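Local coordinates for putative thioesterase II (Thermobifida fusca, PDB 3BBJ), which probably hydrolyses acyl-CoA thioesters as a type II thioesterase with two HotDog domains, at residues L26-G38 with S140-D152. Residues are numbered along the deposited sequence; the frame is centred on the assembly and turned at random.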
ATOM      1  N   LEU A  26      17.553   6.599 -18.495  1.00 55.49           N
ATOM      2  CA  LEU A  26      17.736   6.709 -17.049  1.00 54.63           C
ATOM      3  C   LEU A  26      18.953   7.576 -16.775  1.00 53.50           C
ATOM      4  O   LEU A  26      20.059   7.277 -17.211  1.00 52.57           O
ATOM      5  CB  LEU A  26      17.855   5.339 -16.375  1.00 54.19           C
ATOM      6  CG  LEU A  26      16.670   4.394 -16.610  1.00 53.65           C
ATOM      7  CD1 LEU A  26      16.634   3.392 -15.505  1.00 48.10           C
ATOM      8  CD2 LEU A  26      15.327   5.133 -16.703  1.00 48.81           C
ATOM      9  N   ASP A  27      18.702   8.669 -16.070  1.00 53.69           N
ATOM     10  CA  ASP A  27      19.703   9.672 -15.791  1.00 53.01           C
ATOM     11  C   ASP A  27      20.555   9.223 -14.600  1.00 52.42           C
ATOM     12  O   ASP A  27      20.041   9.054 -13.485  1.00 52.72           O
ATOM     13  CB  ASP A  27      18.987  11.003 -15.528  1.00 54.59           C
ATOM     14  CG  ASP A  27      19.928  12.121 -15.150  1.00 51.66           C
ATOM     15  OD1 ASP A  27      21.134  11.881 -14.962  1.00 49.09           O
ATOM     16  OD2 ASP A  27      19.443  13.244 -15.013  1.00 49.45           O
ATOM     17  N   PRO A  28      21.867   9.039 -14.828  1.00 52.39           N
ATOM     18  CA  PRO A  28      22.755   8.523 -13.776  1.00 51.97           C
ATOM     19  C   PRO A  28      22.895   9.451 -12.558  1.00 51.21           C
ATOM     20  O   PRO A  28      23.444   9.044 -11.525  1.00 49.88           O
ATOM     21  CB  PRO A  28      24.095   8.362 -14.497  1.00 52.90           C
ATOM     22  CG  PRO A  28      24.025   9.279 -15.651  1.00 53.25           C
ATOM     23  CD  PRO A  28      22.601   9.316 -16.077  1.00 50.59           C
ATOM     24  N   GLY A  29      22.443  10.696 -12.705  1.00 50.77           N
ATOM     25  CA  GLY A  29      22.379  11.639 -11.592  1.00 50.65           C
ATOM     26  C   GLY A  29      21.431  11.191 -10.475  1.00 49.07           C
ATOM     27  O   GLY A  29      21.482  11.723  -9.365  1.00 47.55           O
ATOM     28  N   TYR A  30      20.563  10.220 -10.773  1.00 48.59           N
ATOM     29  CA  TYR A  30      19.596   9.698  -9.794  1.00 48.48           C
ATOM     30  C   TYR A  30      20.041   8.361  -9.218  1.00 48.81           C
ATOM     31  O   TYR A  30      19.248   7.650  -8.581  1.00 47.18           O
ATOM     32  CB  TYR A  30      18.200   9.606 -10.418  1.00 48.84           C
ATOM     33  CG  TYR A  30      17.614  10.981 -10.713  1.00 48.05           C
ATOM     34  CD1 TYR A  30      17.903  11.634 -11.905  1.00 51.23           C
ATOM     35  CD2 TYR A  30      16.827  11.647  -9.777  1.00 42.21           C
ATOM     36  CE1 TYR A  30      17.392  12.892 -12.177  1.00 52.44           C
ATOM     37  CE2 TYR A  30      16.312  12.918 -10.041  1.00 43.99           C
ATOM     38  CZ  TYR A  30      16.608  13.531 -11.245  1.00 48.35           C
ATOM     39  OH  TYR A  30      16.124  14.780 -11.538  1.00 46.28           O
ATOM     40  N   LEU A  31      21.327   8.038  -9.414  1.00 50.07           N
ATOM     41  CA  LEU A  31      21.891   6.807  -8.885  1.00 50.06           C
ATOM     42  C   LEU A  31      22.117   7.018  -7.412  1.00 50.04           C
ATOM     43  O   LEU A  31      22.487   8.112  -6.985  1.00 49.25           O
ATOM     44  CB  LEU A  31      23.216   6.446  -9.566  1.00 49.33           C
ATOM     45  CG  LEU A  31      23.195   5.902 -11.000  1.00 52.04           C
ATOM     46  CD1 LEU A  31      24.621   5.880 -11.544  1.00 52.03           C
ATOM     47  CD2 LEU A  31      22.560   4.510 -11.120  1.00 45.43           C
ATOM     48  N   ILE A  32      21.860   5.969  -6.647  1.00 50.39           N
ATOM     49  CA  ILE A  32      22.130   5.962  -5.225  1.00 52.36           C
ATOM     50  C   ILE A  32      23.281   4.976  -4.917  1.00 52.35           C
ATOM     51  O   ILE A  32      23.315   4.357  -3.873  1.00 54.22           O
ATOM     52  CB  ILE A  32      20.849   5.560  -4.428  1.00 52.18           C
ATOM     53  CG1 ILE A  32      20.326   4.193  -4.862  1.00 55.14           C
ATOM     54  CG2 ILE A  32      19.772   6.568  -4.599  1.00 48.25           C
ATOM     55  CD1 ILE A  32      19.264   3.640  -3.931  1.00 51.84           C
ATOM     56  N   GLY A  33      24.238   4.865  -5.816  1.00 53.06           N
ATOM     57  CA  GLY A  33      25.215   3.789  -5.776  1.00 52.51           C
ATOM     58  C   GLY A  33      25.261   3.223  -7.178  1.00 52.85           C
ATOM     59  O   GLY A  33      25.452   3.982  -8.132  1.00 52.46           O
ATOM     60  N   THR A  34      25.097   1.906  -7.316  1.00 53.77           N
ATOM     61  CA  THR A  34      25.079   1.273  -8.642  1.00 53.23           C
ATOM     62  C   THR A  34      23.655   1.145  -9.223  1.00 53.55           C
ATOM     63  O   THR A  34      23.479   0.857 -10.423  1.00 54.02           O
ATOM     64  CB  THR A  34      25.726  -0.124  -8.602  1.00 53.20           C
ATOM     65  OG1 THR A  34      25.024  -0.966  -7.671  1.00 49.70           O
ATOM     66  CG2 THR A  34      27.227  -0.025  -8.238  1.00 53.97           C
ATOM     67  N   ALA A  35      22.646   1.342  -8.373  1.00 51.92           N
ATOM     68  CA  ALA A  35      21.248   1.254  -8.806  1.00 50.24           C
ATOM     69  C   ALA A  35      20.598   2.625  -8.835  1.00 47.87           C
ATOM     70  O   ALA A  35      20.957   3.512  -8.079  1.00 47.97           O
ATOM     71  CB  ALA A  35      20.460   0.315  -7.899  1.00 47.46           C
HETATM   72  N   MSE A  36      19.623   2.779  -9.717  1.00 48.47           N
HETATM   73  CA  MSE A  36      18.790   3.980  -9.744  1.00 46.90           C
HETATM   74  C   MSE A  36      17.828   4.043  -8.565  1.00 46.93           C
HETATM   75  O   MSE A  36      17.277   3.038  -8.124  1.00 47.13           O
HETATM   76  CB  MSE A  36      17.973   3.977 -11.011  1.00 47.70           C
HETATM   77  CG  MSE A  36      18.803   4.125 -12.246  1.00 47.56           C
HETATM   78 SE   MSE A  36      19.254   5.967 -12.439  0.75 40.93          SE
HETATM   79  CE  MSE A  36      20.615   5.719 -13.614  1.00 49.56           C
ATOM     80  N   ASN A  37      17.614   5.245  -8.058  1.00 48.36           N
ATOM     81  CA  ASN A  37      16.592   5.474  -7.032  1.00 48.19           C
ATOM     82  C   ASN A  37      15.208   4.984  -7.546  1.00 48.16           C
ATOM     83  O   ASN A  37      14.841   5.216  -8.717  1.00 48.40           O
ATOM     84  CB  ASN A  37      16.565   6.963  -6.668  1.00 47.48           C
ATOM     85  CG  ASN A  37      15.318   7.357  -5.893  1.00 50.39           C
ATOM     86  OD1 ASN A  37      14.338   7.831  -6.477  1.00 49.11           O
ATOM     87  ND2 ASN A  37      15.346   7.160  -4.580  1.00 42.71           N
ATOM     88  N   GLY A  38      14.463   4.297  -6.669  1.00 46.50           N
ATOM     89  CA  GLY A  38      13.174   3.717  -7.008  1.00 45.79           C
ATOM     90  C   GLY A  38      12.124   4.746  -7.406  1.00 45.79           C
ATOM     91  O   GLY A  38      11.389   4.542  -8.373  1.00 47.77           O
ATOM     92  N   SER A 140      30.775  13.829  -4.883  1.00 53.50           N
ATOM     93  CA  SER A 140      30.700  12.395  -5.011  1.00 52.52           C
ATOM     94  C   SER A 140      31.158  12.026  -6.411  1.00 52.57           C
ATOM     95  O   SER A 140      31.129  12.858  -7.327  1.00 52.69           O
ATOM     96  CB  SER A 140      29.242  11.943  -4.781  1.00 52.96           C
ATOM     97  OG  SER A 140      29.009  10.633  -5.274  1.00 53.03           O
ATOM     98  N   HIS A 141      31.607  10.785  -6.569  1.00 52.81           N
ATOM     99  CA  HIS A 141      31.979  10.256  -7.877  1.00 51.59           C
ATOM    100  C   HIS A 141      30.712   9.970  -8.680  1.00 51.49           C
ATOM    101  O   HIS A 141      30.748   9.803  -9.903  1.00 50.67           O
ATOM    102  CB  HIS A 141      32.784   8.967  -7.722  1.00 52.89           C
ATOM    103  CG  HIS A 141      31.989   7.814  -7.196  1.00 52.11           C
ATOM    104  ND1 HIS A 141      31.386   7.834  -5.955  1.00 55.29           N
ATOM    105  CD2 HIS A 141      31.716   6.598  -7.730  1.00 51.78           C
ATOM    106  CE1 HIS A 141      30.764   6.683  -5.753  1.00 55.81           C
ATOM    107  NE2 HIS A 141      30.953   5.916  -6.813  1.00 54.99           N
ATOM    108  N   LEU A 142      29.584   9.866  -7.987  1.00 51.19           N
ATOM    109  CA  LEU A 142      28.340   9.654  -8.689  1.00 51.98           C
ATOM    110  C   LEU A 142      28.147  10.848  -9.622  1.00 53.37           C
ATOM    111  O   LEU A 142      28.480  11.982  -9.254  1.00 50.80           O
ATOM    112  CB  LEU A 142      27.170   9.480  -7.720  1.00 50.51           C
ATOM    113  CG  LEU A 142      27.246   8.203  -6.871  1.00 51.29           C
ATOM    114  CD1 LEU A 142      26.113   8.181  -5.801  1.00 44.58           C
ATOM    115  CD2 LEU A 142      27.285   6.896  -7.750  1.00 43.65           C
ATOM    116  N   PRO A 143      27.600  10.599 -10.828  1.00 55.76           N
ATOM    117  CA  PRO A 143      27.414  11.645 -11.840  1.00 55.94           C
ATOM    118  C   PRO A 143      26.648  12.849 -11.297  1.00 54.77           C
ATOM    119  O   PRO A 143      25.543  12.707 -10.775  1.00 52.52           O
ATOM    120  CB  PRO A 143      26.620  10.924 -12.943  1.00 55.54           C
ATOM    121  CG  PRO A 143      27.033   9.508 -12.791  1.00 58.17           C
ATOM    122  CD  PRO A 143      27.065   9.308 -11.303  1.00 55.64           C
ATOM    123  N   ASP A 144      27.285  14.012 -11.386  1.00 55.22           N
ATOM    124  CA  ASP A 144      26.745  15.268 -10.867  1.00 55.47           C
ATOM    125  C   ASP A 144      26.348  15.119  -9.388  1.00 53.79           C
ATOM    126  O   ASP A 144      25.326  15.622  -8.951  1.00 54.21           O
ATOM    127  CB  ASP A 144      25.616  15.756 -11.790  1.00 55.28           C
ATOM    128  CG  ASP A 144      26.062  15.799 -13.281  1.00 58.68           C
ATOM    129  OD1 ASP A 144      27.260  16.047 -13.548  1.00 58.48           O
ATOM    130  OD2 ASP A 144      25.241  15.574 -14.195  1.00 46.75           O
ATOM    131  N   ASP A 145      27.208  14.418  -8.647  1.00 54.01           N
ATOM    132  CA  ASP A 145      27.071  14.137  -7.199  1.00 55.72           C
ATOM    133  C   ASP A 145      25.885  13.236  -6.791  1.00 55.59           C
ATOM    134  O   ASP A 145      25.475  13.225  -5.625  1.00 55.53           O
ATOM    135  CB  ASP A 145      27.120  15.436  -6.365  1.00 55.92           C
ATOM    136  CG  ASP A 145      28.441  16.201  -6.546  1.00 61.09           C
ATOM    137  OD1 ASP A 145      29.451  15.580  -6.949  1.00 55.76           O
ATOM    138  OD2 ASP A 145      28.474  17.429  -6.300  1.00 64.43           O
ATOM    139  N   GLY A 146      25.410  12.432  -7.741  1.00 53.46           N
ATOM    140  CA  GLY A 146      24.362  11.441  -7.521  1.00 52.99           C
ATOM    141  C   GLY A 146      23.064  11.887  -6.854  1.00 51.94           C
ATOM    142  O   GLY A 146      22.782  13.085  -6.715  1.00 48.97           O
ATOM    143  N   PHE A 147      22.283  10.902  -6.416  1.00 50.77           N
ATOM    144  CA  PHE A 147      20.925  11.164  -5.953  1.00 48.59           C
ATOM    145  C   PHE A 147      20.770  12.336  -4.974  1.00 47.17           C
ATOM    146  O   PHE A 147      19.877  13.169  -5.146  1.00 45.48           O
ATOM    147  CB  PHE A 147      20.262   9.919  -5.332  1.00 49.70           C
ATOM    148  CG  PHE A 147      18.857  10.170  -4.951  1.00 46.21           C
ATOM    149  CD1 PHE A 147      17.875  10.222  -5.926  1.00 45.83           C
ATOM    150  CD2 PHE A 147      18.523  10.493  -3.650  1.00 50.45           C
ATOM    151  CE1 PHE A 147      16.571  10.509  -5.602  1.00 44.88           C
ATOM    152  CE2 PHE A 147      17.204  10.802  -3.321  1.00 52.27           C
ATOM    153  CZ  PHE A 147      16.232  10.799  -4.303  1.00 48.64           C
ATOM    154  N   LEU A 148      21.639  12.396  -3.967  1.00 47.96           N
ATOM    155  CA  LEU A 148      21.524  13.403  -2.893  1.00 49.07           C
ATOM    156  C   LEU A 148      21.504  14.851  -3.380  1.00 49.32           C
ATOM    157  O   LEU A 148      21.024  15.742  -2.658  1.00 50.47           O
ATOM    158  CB  LEU A 148      22.644  13.228  -1.850  1.00 49.22           C
ATOM    159  CG  LEU A 148      22.498  12.060  -0.860  1.00 49.93           C
ATOM    160  CD1 LEU A 148      23.756  11.835  -0.072  1.00 47.85           C
ATOM    161  CD2 LEU A 148      21.336  12.304   0.086  1.00 45.01           C
ATOM    162  N   ALA A 149      22.023  15.075  -4.593  1.00 48.65           N
ATOM    163  CA  ALA A 149      22.073  16.416  -5.218  1.00 48.28           C
ATOM    164  C   ALA A 149      20.867  16.726  -6.116  1.00 47.60           C
ATOM    165  O   ALA A 149      20.789  17.807  -6.706  1.00 46.15           O
ATOM    166  CB  ALA A 149      23.369  16.575  -6.018  1.00 47.83           C
ATOM    167  N   ARG A 150      19.941  15.773  -6.212  1.00 46.70           N
ATOM    168  CA  ARG A 150      18.722  15.915  -7.031  1.00 46.23           C
ATOM    169  C   ARG A 150      17.532  16.521  -6.249  1.00 46.40           C
ATOM    170  O   ARG A 150      16.563  17.042  -6.847  1.00 43.95           O
ATOM    171  CB  ARG A 150      18.311  14.548  -7.590  1.00 45.93           C
ATOM    172  CG  ARG A 150      19.389  13.799  -8.403  1.00 48.74           C
ATOM    173  CD  ARG A 150      19.701  14.509  -9.744  1.00 52.13           C
ATOM    174  NE  ARG A 150      20.572  15.676  -9.567  1.00 51.11           N
ATOM    175  CZ  ARG A 150      21.908  15.660  -9.600  1.00 54.16           C
ATOM    176  NH1 ARG A 150      22.586  14.542  -9.824  1.00 46.85           N
ATOM    177  NH2 ARG A 150      22.568  16.789  -9.409  1.00 52.51           N
ATOM    178  N   VAL A 151      17.642  16.483  -4.922  1.00 43.67           N
ATOM    179  CA  VAL A 151      16.606  16.976  -4.045  1.00 44.78           C
ATOM    180  C   VAL A 151      17.207  17.739  -2.885  1.00 46.12           C
ATOM    181  O   VAL A 151      18.283  17.379  -2.382  1.00 45.04           O
ATOM    182  CB  VAL A 151      15.771  15.798  -3.438  1.00 45.46           C
ATOM    183  CG1 VAL A 151      14.699  15.304  -4.419  1.00 39.35           C
ATOM    184  CG2 VAL A 151      16.708  14.648  -3.002  1.00 40.95           C
ATOM    185  N   ASP A 152      16.488  18.775  -2.448  1.00 47.92           N
ATOM    186  CA  ASP A 152      16.858  19.531  -1.257  1.00 48.72           C
ATOM    187  C   ASP A 152      15.924  18.987  -0.195  1.00 48.79           C
ATOM    188  O   ASP A 152      14.724  18.914  -0.420  1.00 47.94           O
ATOM    189  CB  ASP A 152      16.638  21.039  -1.421  1.00 48.79           C
ATOM    190  CG  ASP A 152      17.659  21.700  -2.335  1.00 54.19           C
ATOM    191  OD1 ASP A 152      18.716  21.092  -2.619  1.00 53.33           O
ATOM    192  OD2 ASP A 152      17.393  22.848  -2.771  1.00 56.04           O
TER
HETATM  193  O   HOH W   1      16.289  16.548  -9.879  1.00 50.58           O
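Phe147 gives up more surface to this contact than any other residue, and the side chain of Asn37 lies on its ring. The amide and ring planes are 21° apart, a near-parallel stack in which Asn37 CG comes 3.4 Å from Phe147 CE1. Phe147 CG stands anti to the backbone N (chi1 -176°), which carries the ring past Ile32, whose CG2 touches Phe147 CB at 3.5 Å, and on to the asparagine. The amide is held at both ends, OD1 by the backbone N of Tyr40 as the N-cap of helix 38-51 and ND2 by Asp200 O; Leu197 of helix 191-198 also touches the phenylalanine side chain. The backbone of Phe147 is fixed too, its N donating to Leu31 O at 2.9 Å.

Gly29 sits in a tight slot between Pro143 and Arg150. Its CA makes a CH...O contact of 3.4 Å with Pro143 O, and a CB on Gly29 would run into Arg150 NH1. That nitrogen donates to Gly29 O at 3.1 Å, the oxygen lying a little out of the guanidinium plane, while NH1 and NH2 together grip Asp144 O end-on. A chain bent at chi2 and chi3 folds the arginine back across Tyr30, so that Arg150 CD rests over the centre of the ring, 3.6 Å from its centroid. With a methionine here, Gly29 O and Asp144 O would probably be left without their shared donor and Asp184 without its salt-bridge mate at NE.

The contact thus joins the loop leading into helix 38-51 of the N-terminal HotDog region to the turn before strand 151-155 of the C-terminal one. The aliphatic part of Arg150 covers the tyrosine, and the guanidinium beyond it satisfies a backbone carbonyl from each segment, its rotation fixed by these bonds and by the carboxylate of Asp184.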